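Local coordinates for manganese-free pseudocatalase (Thermus thermophilus, PDB 2CWL), which belongs to the manganese catalases and, with its two manganese ions bound, probably breaks hydrogen peroxide down to water and oxygen, at residues A[10-15]-A[171-176]. Sequence-based numbering, arbitrary orientation.
Sequences IELPMP and NPVARE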
loop_
_atom_site.group_PDB
_atom_site.type_symbol
_atom_site.label_atom_id
_atom_site.label_comp_id
_atom_site.label_asym_id
_atom_site.label_seq_id
_atom_site.Cartn_x
_atom_site.Cartn_y
_atom_site.Cartn_z
ATOM N N ILE A 10 -8.867 11.639 30.487
ATOM C CA ILE A 10 -9.971 11.293 31.379
ATOM C C ILE A 10 -9.637 9.963 32.031
ATOM O O ILE A 10 -8.785 9.217 31.540
ATOM C CB ILE A 10 -11.335 11.116 30.655
ATOM C CG1 ILE A 10 -11.235 10.008 29.604
ATOM C CG2 ILE A 10 -11.783 12.431 30.057
ATOM C CD1 ILE A 10 -12.579 9.478 29.150
ATOM N N GLU A 11 -10.301 9.681 33.144
ATOM C CA GLU A 11 -10.116 8.428 33.854
ATOM C C GLU A 11 -10.935 7.382 33.104
ATOM O O GLU A 11 -12.068 7.646 32.708
ATOM C CB GLU A 11 -10.651 8.548 35.283
ATOM C CG GLU A 11 -10.527 7.281 36.119
ATOM C CD GLU A 11 -11.291 7.378 37.430
ATOM O OE1 GLU A 11 -11.475 8.509 37.921
ATOM O OE2 GLU A 11 -11.699 6.329 37.975
ATOM N N LEU A 12 -10.360 6.206 32.898
ATOM C CA LEU A 12 -11.076 5.135 32.215
ATOM C C LEU A 12 -11.414 4.043 33.212
ATOM O O LEU A 12 -10.642 3.774 34.133
ATOM C CB LEU A 12 -10.216 4.530 31.103
ATOM C CG LEU A 12 -9.954 5.351 29.841
ATOM C CD1 LEU A 12 -9.003 4.575 28.938
ATOM C CD2 LEU A 12 -11.263 5.634 29.118
ATOM N N PRO A 13 -12.585 3.406 33.053
ATOM C CA PRO A 13 -12.969 2.332 33.970
ATOM C C PRO A 13 -12.167 1.086 33.600
ATOM O O PRO A 13 -11.544 1.034 32.533
ATOM C CB PRO A 13 -14.462 2.167 33.701
ATOM C CG PRO A 13 -14.559 2.466 32.227
ATOM C CD PRO A 13 -13.666 3.691 32.091
ATOM N N MET A 14 -12.177 0.087 34.471
ATOM C CA MET A 14 -11.438 -1.142 34.214
ATOM C C MET A 14 -12.348 -2.179 33.560
ATOM O O MET A 14 -13.483 -2.376 33.984
ATOM C CB MET A 14 -10.874 -1.687 35.529
ATOM C CG MET A 14 -9.684 -2.614 35.364
ATOM S SD MET A 14 -9.046 -3.199 36.947
ATOM C CE MET A 14 -9.518 -4.919 36.869
ATOM N N PRO A 15 -11.861 -2.857 32.509
ATOM C CA PRO A 15 -12.660 -3.872 31.814
ATOM C C PRO A 15 -12.845 -5.132 32.662
ATOM O O PRO A 15 -11.973 -5.476 33.456
ATOM C CB PRO A 15 -11.844 -4.135 30.553
ATOM C CG PRO A 15 -10.434 -3.977 31.047
ATOM C CD PRO A 15 -10.525 -2.726 31.897
ATOM N N ASN A 171 -19.054 -2.232 25.819
ATOM C CA ASN A 171 -17.992 -2.174 26.823
ATOM C C ASN A 171 -17.908 -0.779 27.436
ATOM O O ASN A 171 -17.772 0.213 26.721
ATOM C CB ASN A 171 -16.641 -2.514 26.186
ATOM C CG ASN A 171 -16.613 -3.897 25.571
ATOM O OD1 ASN A 171 -16.425 -4.899 26.264
ATOM N ND2 ASN A 171 -16.811 -3.960 24.262
ATOM N N PRO A 172 -17.991 -0.682 28.771
ATOM C CA PRO A 172 -17.915 0.626 29.425
ATOM C C PRO A 172 -16.615 1.391 29.169
ATOM O O PRO A 172 -16.615 2.617 29.147
ATOM C CB PRO A 172 -18.101 0.282 30.900
ATOM C CG PRO A 172 -19.042 -0.875 30.838
ATOM C CD PRO A 172 -18.433 -1.714 29.727
ATOM N N VAL A 173 -15.507 0.680 28.980
ATOM C CA VAL A 173 -14.245 1.368 28.733
ATOM C C VAL A 173 -14.307 2.053 27.372
ATOM O O VAL A 173 -13.891 3.201 27.219
ATOM C CB VAL A 173 -13.043 0.398 28.756
ATOM C CG1 VAL A 173 -11.741 1.186 28.680
ATOM C CG2 VAL A 173 -13.076 -0.446 30.022
ATOM N N ALA A 174 -14.839 1.343 26.384
ATOM C CA ALA A 174 -14.959 1.891 25.042
ATOM C C ALA A 174 -15.972 3.033 25.002
ATOM O O ALA A 174 -15.727 4.077 24.391
ATOM C CB ALA A 174 -15.369 0.788 24.068
ATOM N N ARG A 175 -17.111 2.839 25.657
ATOM C CA ARG A 175 -18.146 3.863 25.665
ATOM C C ARG A 175 -17.777 5.113 26.458
ATOM O O ARG A 175 -18.237 6.206 26.137
ATOM C CB ARG A 175 -19.469 3.271 26.159
ATOM C CG ARG A 175 -20.068 2.292 25.155
ATOM C CD ARG A 175 -21.541 2.016 25.416
ATOM N NE ARG A 175 -22.183 1.473 24.220
ATOM C CZ ARG A 175 -23.486 1.232 24.101
ATOM N NH1 ARG A 175 -24.310 1.480 25.111
ATOM N NH2 ARG A 175 -23.969 0.755 22.959
ATOM N N GLU A 176 -16.943 4.966 27.484
ATOM C CA GLU A 176 -16.530 6.130 28.265
ATOM C C GLU A 176 -15.615 6.975 27.379
ATOM O O GLU A 176 -15.764 8.195 27.292
ATOM C CB GLU A 176 -15.788 5.693 29.529
ATOM C CG GLU A 176 -15.705 6.766 30.606
ATOM C CD GLU A 176 -17.076 7.259 31.050
ATOM O OE1 GLU A 176 -18.017 6.441 31.124
ATOM O OE2 GLU A 176 -17.212 8.463 31.341
#
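Pro13 of the extended segment 10-15 comes down on the first turn of helix 172-200, its CA 5.5 Å from that of Val173. The helix is one of the long helices of the ferritin-like bundle of manganese catalases; segment 10-15 belongs to the loop between strand 2-4 and helix 20-26 and runs alongside the helix start, roughly antiparallel to it. Asn171 takes the N-cap position, and the opening turn is closed by its own backbone bonds, from Arg175 N to Asn171 O and from Glu176 N to Pro172 O.

The contact is van der Waals, carbon against carbon or against backbone carbonyl oxygens. The Pro13 ring settles between Val173 and Glu176: CG lies 3.7 Å from Val173 CA, while CD meets the aliphatic part of Glu176, 3.9 Å from its CB. Glu176 holds CG anti to the backbone N (chi1 -162°), then bends at chi2 (58°), and its carboxylate pairs with Lys223 of helix 219-226. At the other end, Pro15 CD rests 3.9 Å from Val173 CG2. Leu12 sits next to the Pro13 ring, its CD2 against Val173 O; further along the helix, Ile10 CD1 lies 3.9 Å from Glu176 O. Both also pack on Leu76 of helix 57-85, so the segment bridges two helices. Ile10 is about 9 Å, side chain to side chain, from His73, a predicted manganese ligand: near the site, not in it. Val173 points its CG2 branch, anti to its carbonyl carbon, against the backbone between Pro13 and Pro15, where this methyl sits 3.7 Å from Pro15 N and 3.3 Å from Pro13 O.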